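Local coordinates for GTP-binding protein (Pyrococcus horikoshii, PDB 1WXQ) that is of unknown function but probably binds GTP through an Obg-type G domain and may hydrolyse nucleotide, at residues I175-L189 and L204-P216. Sequence-based numbering, arbitrary orientation.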
ATOM      1  N   ILE A 175     -14.587  -1.107   6.171  1.00 43.87           N
ATOM      2  CA  ILE A 175     -13.626  -0.496   5.272  1.00 45.63           C
ATOM      3  C   ILE A 175     -12.180  -0.735   5.706  1.00 44.05           C
ATOM      4  O   ILE A 175     -11.242  -0.443   4.969  1.00 41.86           O
ATOM      5  CB  ILE A 175     -13.904   1.019   5.122  1.00 46.00           C
ATOM      6  CG1 ILE A 175     -15.298   1.225   4.525  1.00 48.13           C
ATOM      7  CG2 ILE A 175     -12.883   1.668   4.196  1.00 48.30           C
ATOM      8  CD1 ILE A 175     -16.430   1.037   5.507  1.00 56.31           C
ATOM      9  N   GLY A 176     -12.005  -1.285   6.901  1.00 44.55           N
ATOM     10  CA  GLY A 176     -10.663  -1.557   7.388  1.00 44.31           C
ATOM     11  C   GLY A 176     -10.217  -0.657   8.526  1.00 45.24           C
ATOM     12  O   GLY A 176      -9.038  -0.631   8.868  1.00 46.16           O
ATOM     13  N   VAL A 177     -11.145   0.071   9.134  1.00 44.85           N
ATOM     14  CA  VAL A 177     -10.800   0.979  10.230  1.00 44.70           C
ATOM     15  C   VAL A 177     -10.611   0.282  11.615  1.00 45.39           C
ATOM     16  O   VAL A 177     -11.434  -0.538  11.986  1.00 43.77           O
ATOM     17  CB  VAL A 177     -11.899   2.068  10.352  1.00 43.97           C
ATOM     18  CG1 VAL A 177     -11.609   2.959  11.542  1.00 45.51           C
ATOM     19  CG2 VAL A 177     -11.981   2.913   9.077  1.00 43.56           C
ATOM     20  N   ASN A 178      -9.531   0.603  12.349  1.00 46.27           N
ATOM     21  CA  ASN A 178      -9.117   0.182  13.650  1.00 48.12           C
ATOM     22  C   ASN A 178      -9.842   1.044  14.641  1.00 46.17           C
ATOM     23  O   ASN A 178     -10.069   2.228  14.425  1.00 45.81           O
ATOM     24  CB  ASN A 178      -7.608   0.404  13.770  1.00 49.04           C
ATOM     25  CG  ASN A 178      -6.911  -0.929  13.855  1.00 55.20           C
ATOM     26  OD1 ASN A 178      -6.780  -1.526  14.921  1.00 60.88           O
ATOM     27  ND2 ASN A 178      -6.452  -1.405  12.685  1.00 63.79           N
ATOM     28  N   GLU A 179      -9.969   0.561  15.861  1.00 45.22           N
ATOM     29  CA  GLU A 179     -10.421   1.379  16.935  1.00 45.36           C
ATOM     30  C   GLU A 179      -9.279   2.346  17.234  1.00 44.40           C
ATOM     31  O   GLU A 179      -9.511   3.373  17.853  1.00 45.59           O
ATOM     32  CB  GLU A 179     -10.690   0.545  18.173  1.00 46.39           C
ATOM     33  CG  GLU A 179     -11.197   1.407  19.307  1.00 45.93           C
ATOM     34  CD  GLU A 179     -11.507   0.613  20.561  1.00 50.81           C
ATOM     35  OE1 GLU A 179     -12.189  -0.440  20.458  1.00 48.08           O
ATOM     36  OE2 GLU A 179     -11.074   1.052  21.651  1.00 46.62           O
ATOM     37  N   ASN A 180      -8.049   2.016  16.829  1.00 43.67           N
ATOM     38  CA  ASN A 180      -6.918   2.914  17.078  1.00 42.08           C
ATOM     39  C   ASN A 180      -6.938   4.054  16.077  1.00 39.63           C
ATOM     40  O   ASN A 180      -6.591   5.181  16.418  1.00 37.77           O
ATOM     41  CB  ASN A 180      -5.574   2.180  16.979  1.00 43.00           C
ATOM     42  CG  ASN A 180      -4.384   3.134  16.970  1.00 46.09           C
ATOM     43  OD1 ASN A 180      -3.615   3.187  16.002  1.00 47.55           O
ATOM     44  ND2 ASN A 180      -4.229   3.896  18.047  1.00 45.77           N
ATOM     45  N   ASP A 181      -7.351   3.761  14.844  1.00 37.39           N
ATOM     46  CA  ASP A 181      -7.404   4.793  13.808  1.00 36.79           C
ATOM     47  C   ASP A 181      -8.443   5.824  14.234  1.00 35.09           C
ATOM     48  O   ASP A 181      -8.236   7.032  14.103  1.00 33.77           O
ATOM     49  CB  ASP A 181      -7.793   4.203  12.439  1.00 35.69           C
ATOM     50  CG  ASP A 181      -6.837   3.118  11.961  1.00 36.95           C
ATOM     51  OD1 ASP A 181      -5.612   3.271  12.134  1.00 44.90           O
ATOM     52  OD2 ASP A 181      -7.308   2.109  11.396  1.00 41.42           O
ATOM     53  N   VAL A 182      -9.559   5.328  14.758  1.00 33.29           N
ATOM     54  CA  VAL A 182     -10.640   6.184  15.219  1.00 33.75           C
ATOM     55  C   VAL A 182     -10.155   7.036  16.381  1.00 33.69           C
ATOM     56  O   VAL A 182     -10.391   8.244  16.422  1.00 35.19           O
ATOM     57  CB  VAL A 182     -11.852   5.358  15.695  1.00 34.92           C
ATOM     58  CG1 VAL A 182     -12.898   6.268  16.267  1.00 32.54           C
ATOM     59  CG2 VAL A 182     -12.422   4.537  14.542  1.00 34.98           C
ATOM     60  N   TRP A 183      -9.470   6.410  17.328  1.00 33.46           N
ATOM     61  CA  TRP A 183      -8.971   7.137  18.486  1.00 35.74           C
ATOM     62  C   TRP A 183      -8.089   8.328  18.088  1.00 34.46           C
ATOM     63  O   TRP A 183      -8.250   9.435  18.590  1.00 33.32           O
ATOM     64  CB  TRP A 183      -8.171   6.192  19.404  1.00 38.29           C
ATOM     65  CG  TRP A 183      -7.863   6.832  20.701  1.00 41.02           C
ATOM     66  CD1 TRP A 183      -8.666   6.867  21.805  1.00 48.87           C
ATOM     67  CD2 TRP A 183      -6.753   7.684  20.987  1.00 47.33           C
ATOM     68  NE1 TRP A 183      -8.132   7.702  22.759  1.00 50.14           N
ATOM     69  CE2 TRP A 183      -6.955   8.219  22.281  1.00 50.55           C
ATOM     70  CE3 TRP A 183      -5.607   8.058  20.272  1.00 47.31           C
ATOM     71  CZ2 TRP A 183      -6.058   9.108  22.875  1.00 52.34           C
ATOM     72  CZ3 TRP A 183      -4.714   8.944  20.862  1.00 51.70           C
ATOM     73  CH2 TRP A 183      -4.947   9.458  22.153  1.00 52.98           C
ATOM     74  N   GLU A 184      -7.149   8.087  17.187  1.00 35.32           N
ATOM     75  CA  GLU A 184      -6.222   9.113  16.728  1.00 36.15           C
ATOM     76  C   GLU A 184      -6.892  10.228  15.962  1.00 36.17           C
ATOM     77  O   GLU A 184      -6.616  11.397  16.202  1.00 37.79           O
ATOM     78  CB  GLU A 184      -5.148   8.505  15.826  1.00 34.89           C
ATOM     79  CG  GLU A 184      -4.305   7.440  16.477  1.00 44.68           C
ATOM     80  CD  GLU A 184      -3.334   6.823  15.495  1.00 54.32           C
ATOM     81  OE1 GLU A 184      -3.734   6.665  14.318  1.00 59.99           O
ATOM     82  OE2 GLU A 184      -2.190   6.485  15.890  1.00 55.13           O
ATOM     83  N   ALA A 185      -7.752   9.868  15.020  1.00 35.77           N
ATOM     84  CA  ALA A 185      -8.430  10.867  14.212  1.00 34.96           C
ATOM     85  C   ALA A 185      -9.162  11.833  15.127  1.00 35.47           C
ATOM     86  O   ALA A 185      -9.003  13.052  15.028  1.00 34.87           O
ATOM     87  CB  ALA A 185      -9.400  10.188  13.264  1.00 36.57           C
HETATM   88  N   MSE A 186      -9.954  11.276  16.033  1.00 36.21           N
HETATM   89  CA  MSE A 186     -10.708  12.089  16.969  1.00 38.60           C
HETATM   90  C   MSE A 186      -9.778  12.977  17.774  1.00 40.69           C
HETATM   91  O   MSE A 186     -10.003  14.187  17.910  1.00 39.47           O
HETATM   92  CB  MSE A 186     -11.491  11.200  17.922  1.00 38.06           C
HETATM   93  CG  MSE A 186     -12.653  10.497  17.291  1.00 40.62           C
HETATM   94 SE   MSE A 186     -13.626   9.554  18.650  1.00 53.69          SE
HETATM   95  CE  MSE A 186     -13.650  10.925  20.011  1.00 35.56           C
ATOM     96  N   HIS A 187      -8.739  12.352  18.319  1.00 42.64           N
ATOM     97  CA  HIS A 187      -7.755  13.043  19.141  1.00 44.18           C
ATOM     98  C   HIS A 187      -7.148  14.199  18.367  1.00 42.34           C
ATOM     99  O   HIS A 187      -6.993  15.295  18.894  1.00 41.63           O
ATOM    100  CB  HIS A 187      -6.669  12.048  19.581  1.00 46.29           C
ATOM    101  CG  HIS A 187      -5.551  12.662  20.368  1.00 54.43           C
ATOM    102  ND1 HIS A 187      -4.499  13.328  19.775  1.00 58.53           N
ATOM    103  CD2 HIS A 187      -5.325  12.717  21.703  1.00 59.60           C
ATOM    104  CE1 HIS A 187      -3.675  13.767  20.711  1.00 60.73           C
ATOM    105  NE2 HIS A 187      -4.154  13.410  21.890  1.00 59.49           N
ATOM    106  N   LYS A 188      -6.841  13.948  17.102  1.00 42.52           N
ATOM    107  CA  LYS A 188      -6.227  14.937  16.235  1.00 42.07           C
ATOM    108  C   LYS A 188      -7.102  16.136  15.894  1.00 44.10           C
ATOM    109  O   LYS A 188      -6.588  17.217  15.615  1.00 45.85           O
ATOM    110  CB  LYS A 188      -5.778  14.258  14.950  1.00 42.63           C
ATOM    111  CG  LYS A 188      -5.006  15.147  14.002  1.00 44.08           C
ATOM    112  CD  LYS A 188      -4.612  14.370  12.763  1.00 45.66           C
ATOM    113  CE  LYS A 188      -3.993  15.281  11.722  1.00 51.17           C
ATOM    114  NZ  LYS A 188      -3.454  14.496  10.576  1.00 57.45           N
ATOM    115  N   LEU A 189      -8.417  15.949  15.903  1.00 44.77           N
ATOM    116  CA  LEU A 189      -9.343  17.025  15.573  1.00 43.52           C
ATOM    117  C   LEU A 189     -10.154  17.457  16.791  1.00 44.89           C
ATOM    118  O   LEU A 189     -11.284  17.938  16.603  1.00 44.47           O
ATOM    119  CB  LEU A 189     -10.295  16.570  14.465  1.00 41.86           C
ATOM    120  CG  LEU A 189      -9.702  16.055  13.151  1.00 43.41           C
ATOM    121  CD1 LEU A 189     -10.798  15.453  12.293  1.00 31.68           C
ATOM    122  CD2 LEU A 189      -9.013  17.200  12.415  1.00 41.42           C
ATOM    123  N   LEU A 204     -17.586  15.372   8.308  1.00 21.73           N
ATOM    124  CA  LEU A 204     -16.871  15.413   7.036  1.00 20.43           C
ATOM    125  C   LEU A 204     -15.354  15.483   7.305  1.00 22.28           C
ATOM    126  O   LEU A 204     -14.549  14.761   6.687  1.00 22.45           O
ATOM    127  CB  LEU A 204     -17.336  16.623   6.225  1.00 20.00           C
ATOM    128  CG  LEU A 204     -16.599  16.855   4.919  1.00 22.47           C
ATOM    129  CD1 LEU A 204     -16.578  15.576   4.127  1.00 26.76           C
ATOM    130  CD2 LEU A 204     -17.294  17.965   4.128  1.00 27.35           C
ATOM    131  N   ALA A 205     -14.975  16.341   8.248  1.00 20.56           N
ATOM    132  CA  ALA A 205     -13.567  16.492   8.597  1.00 19.80           C
ATOM    133  C   ALA A 205     -13.035  15.174   9.146  1.00 19.98           C
ATOM    134  O   ALA A 205     -11.914  14.766   8.847  1.00 20.67           O
ATOM    135  CB  ALA A 205     -13.396  17.588   9.636  1.00 15.84           C
ATOM    136  N   PHE A 206     -13.838  14.510   9.969  1.00 23.02           N
ATOM    137  CA  PHE A 206     -13.411  13.241  10.530  1.00 23.64           C
ATOM    138  C   PHE A 206     -13.325  12.216   9.409  1.00 24.95           C
ATOM    139  O   PHE A 206     -12.417  11.397   9.393  1.00 26.77           O
ATOM    140  CB  PHE A 206     -14.375  12.766  11.616  1.00 22.70           C
ATOM    141  CG  PHE A 206     -14.126  11.352  12.061  1.00 25.90           C
ATOM    142  CD1 PHE A 206     -14.859  10.303  11.520  1.00 28.43           C
ATOM    143  CD2 PHE A 206     -13.136  11.064  12.990  1.00 27.89           C
ATOM    144  CE1 PHE A 206     -14.609   8.981  11.897  1.00 36.28           C
ATOM    145  CE2 PHE A 206     -12.875   9.752  13.376  1.00 28.94           C
ATOM    146  CZ  PHE A 206     -13.615   8.704  12.827  1.00 33.24           C
ATOM    147  N   ALA A 207     -14.263  12.275   8.468  1.00 24.83           N
ATOM    148  CA  ALA A 207     -14.256  11.346   7.343  1.00 25.73           C
ATOM    149  C   ALA A 207     -12.967  11.491   6.534  1.00 26.66           C
ATOM    150  O   ALA A 207     -12.309  10.502   6.224  1.00 25.80           O
ATOM    151  CB  ALA A 207     -15.478  11.588   6.431  1.00 25.29           C
ATOM    152  N   SER A 208     -12.615  12.729   6.201  1.00 28.28           N
ATOM    153  CA  SER A 208     -11.417  12.997   5.422  1.00 30.00           C
ATOM    154  C   SER A 208     -10.181  12.471   6.145  1.00 29.14           C
ATOM    155  O   SER A 208      -9.292  11.886   5.524  1.00 28.29           O
ATOM    156  CB  SER A 208     -11.268  14.510   5.157  1.00 30.20           C
ATOM    157  OG  SER A 208     -12.273  14.989   4.259  1.00 31.12           O
ATOM    158  N   GLU A 209     -10.137  12.662   7.458  1.00 26.90           N
ATOM    159  CA  GLU A 209      -8.997  12.205   8.219  1.00 27.77           C
ATOM    160  C   GLU A 209      -8.888  10.688   8.176  1.00 27.42           C
ATOM    161  O   GLU A 209      -7.789  10.141   8.201  1.00 29.35           O
ATOM    162  CB  GLU A 209      -9.096  12.685   9.663  1.00 25.87           C
ATOM    163  CG  GLU A 209      -7.854  12.372  10.491  1.00 35.43           C
ATOM    164  CD  GLU A 209      -6.546  12.662   9.759  1.00 39.20           C
ATOM    165  OE1 GLU A 209      -6.410  13.749   9.150  1.00 39.71           O
ATOM    166  OE2 GLU A 209      -5.650  11.791   9.810  1.00 34.86           O
ATOM    167  N   ILE A 210     -10.025  10.009   8.098  1.00 26.93           N
ATOM    168  CA  ILE A 210     -10.041   8.551   8.052  1.00 26.47           C
ATOM    169  C   ILE A 210      -9.524   8.064   6.713  1.00 27.79           C
ATOM    170  O   ILE A 210      -8.761   7.097   6.651  1.00 24.05           O
ATOM    171  CB  ILE A 210     -11.466   8.006   8.285  1.00 27.53           C
ATOM    172  CG1 ILE A 210     -11.837   8.154   9.761  1.00 23.32           C
ATOM    173  CG2 ILE A 210     -11.550   6.561   7.888  1.00 25.05           C
ATOM    174  CD1 ILE A 210     -10.887   7.401  10.678  1.00 29.01           C
ATOM    175  N   ARG A 211      -9.938   8.747   5.645  1.00 29.57           N
ATOM    176  CA  ARG A 211      -9.520   8.396   4.298  1.00 30.70           C
ATOM    177  C   ARG A 211      -8.008   8.486   4.203  1.00 29.92           C
ATOM    178  O   ARG A 211      -7.352   7.558   3.749  1.00 28.40           O
ATOM    179  CB  ARG A 211     -10.164   9.346   3.277  1.00 30.52           C
ATOM    180  CG  ARG A 211      -9.748   9.100   1.833  1.00 35.27           C
ATOM    181  CD  ARG A 211      -8.557   9.954   1.423  1.00 36.51           C
ATOM    182  NE  ARG A 211      -8.881  11.373   1.537  1.00 44.96           N
ATOM    183  CZ  ARG A 211      -8.061  12.375   1.221  1.00 51.05           C
ATOM    184  NH1 ARG A 211      -6.846  12.131   0.754  1.00 55.34           N
ATOM    185  NH2 ARG A 211      -8.459  13.631   1.383  1.00 54.26           N
ATOM    186  N   ARG A 212      -7.469   9.616   4.651  1.00 31.67           N
ATOM    187  CA  ARG A 212      -6.039   9.877   4.614  1.00 34.27           C
ATOM    188  C   ARG A 212      -5.212   8.752   5.222  1.00 33.72           C
ATOM    189  O   ARG A 212      -4.117   8.456   4.753  1.00 33.08           O
ATOM    190  CB  ARG A 212      -5.729  11.182   5.344  1.00 33.38           C
ATOM    191  CG  ARG A 212      -5.233  12.335   4.461  1.00 39.79           C
ATOM    192  CD  ARG A 212      -4.671  13.408   5.380  1.00 44.97           C
ATOM    193  NE  ARG A 212      -4.055  12.739   6.527  1.00 56.05           N
ATOM    194  CZ  ARG A 212      -3.736  13.323   7.679  1.00 60.90           C
ATOM    195  NH1 ARG A 212      -3.965  14.621   7.868  1.00 62.47           N
ATOM    196  NH2 ARG A 212      -3.204  12.588   8.657  1.00 62.36           N
ATOM    197  N   VAL A 213      -5.746   8.128   6.264  1.00 33.42           N
ATOM    198  CA  VAL A 213      -5.058   7.045   6.952  1.00 31.47           C
ATOM    199  C   VAL A 213      -5.464   5.642   6.492  1.00 31.65           C
ATOM    200  O   VAL A 213      -4.622   4.744   6.455  1.00 33.33           O
ATOM    201  CB  VAL A 213      -5.283   7.151   8.483  1.00 30.69           C
ATOM    202  CG1 VAL A 213      -4.669   5.964   9.183  1.00 32.38           C
ATOM    203  CG2 VAL A 213      -4.670   8.434   9.010  1.00 28.92           C
ATOM    204  N   ASN A 214      -6.744   5.474   6.133  1.00 30.83           N
ATOM    205  CA  ASN A 214      -7.331   4.187   5.706  1.00 31.61           C
ATOM    206  C   ASN A 214      -7.306   3.950   4.197  1.00 34.24           C
ATOM    207  O   ASN A 214      -7.339   2.814   3.731  1.00 35.34           O
ATOM    208  CB  ASN A 214      -8.780   4.103   6.227  1.00 32.33           C
ATOM    209  CG  ASN A 214      -9.509   2.824   5.807  1.00 30.87           C
ATOM    210  OD1 ASN A 214     -10.108   2.760   4.735  1.00 33.73           O
ATOM    211  ND2 ASN A 214      -9.468   1.804   6.665  1.00 34.82           N
ATOM    212  N   LYS A 215      -7.260   5.023   3.426  1.00 33.91           N
ATOM    213  CA  LYS A 215      -7.216   4.892   1.983  1.00 31.59           C
ATOM    214  C   LYS A 215      -6.103   5.764   1.425  1.00 29.64           C
ATOM    215  O   LYS A 215      -6.311   6.571   0.538  1.00 29.80           O
ATOM    216  CB  LYS A 215      -8.571   5.265   1.392  1.00 31.02           C
ATOM    217  CG  LYS A 215      -9.652   4.232   1.717  1.00 32.72           C
ATOM    218  CD  LYS A 215      -9.312   2.873   1.099  1.00 35.79           C
ATOM    219  CE  LYS A 215     -10.296   1.770   1.478  1.00 29.46           C
ATOM    220  NZ  LYS A 215     -10.014   1.155   2.806  1.00 30.85           N
ATOM    221  N   PRO A 216      -4.889   5.605   1.957  1.00 29.29           N
ATOM    222  CA  PRO A 216      -3.756   6.396   1.486  1.00 28.86           C
ATOM    223  C   PRO A 216      -3.437   5.943   0.081  1.00 31.67           C
ATOM    224  O   PRO A 216      -3.640   4.777  -0.274  1.00 31.87           O
ATOM    225  CB  PRO A 216      -2.654   6.021   2.468  1.00 28.89           C
ATOM    226  CG  PRO A 216      -2.940   4.581   2.715  1.00 26.48           C
ATOM    227  CD  PRO A 216      -4.442   4.561   2.894  1.00 26.42           C
TER
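Ile-175 O takes two donors, from the C-terminal end of helix 204-214 and the residue just after it. Lys-215 NZ reaches Ile-175 O at 3.0 Å, in the carbonyl plane and at a C=O...N angle of 152°, while Asn-214 ND2 gives Ile-175 O a weak bond of 3.3 Å. Lys-215 folds back at chi2 and chi4, which brings the same ammonium onto Asn-214 OD1 and, at 3.3 Å from NZ, Asn-214 O, meeting both from above their carbonyl planes. Arg-100 O and Ala-102 O also accept from it, so five oxygens, four of them backbone carbonyls, share its three N-H groups. A methionine in place of Lys-215 would probably leave Ile-175 O with just the weak amide bond and let the Asn-214 side chain turn.

Helices 179-188 and 204-214 approach to 9.7 Å between axes, their N-to-C directions 130° apart, between perpendicular and antiparallel. Ala-185 CB sits 3.5 Å from Phe-206 CE2 and also meets Ile-210 CD1; from the loop ahead of helix 179-188, Val-177 CG2 crosses Ile-210 CG2. The Phe-206 ring is carried toward helix 179-188 by a chi1 of 170°, and Trp-198 meets it edge-to-face.

At the C-terminal end of helix 179-188, Lys-188 NZ makes a weak, long salt bridge of 3.4 Å to Glu-209 OE1. Glu-209 OE2 pairs by charge alone with Arg-212, lying off the guanidinium plane, so one carboxylate serves two cations.

Pro-216 leads into strand 217-222, consistent with a helical insertion between parallel strands 104-110 and 217-222 of an Obg-type P-loop GTPase sheet.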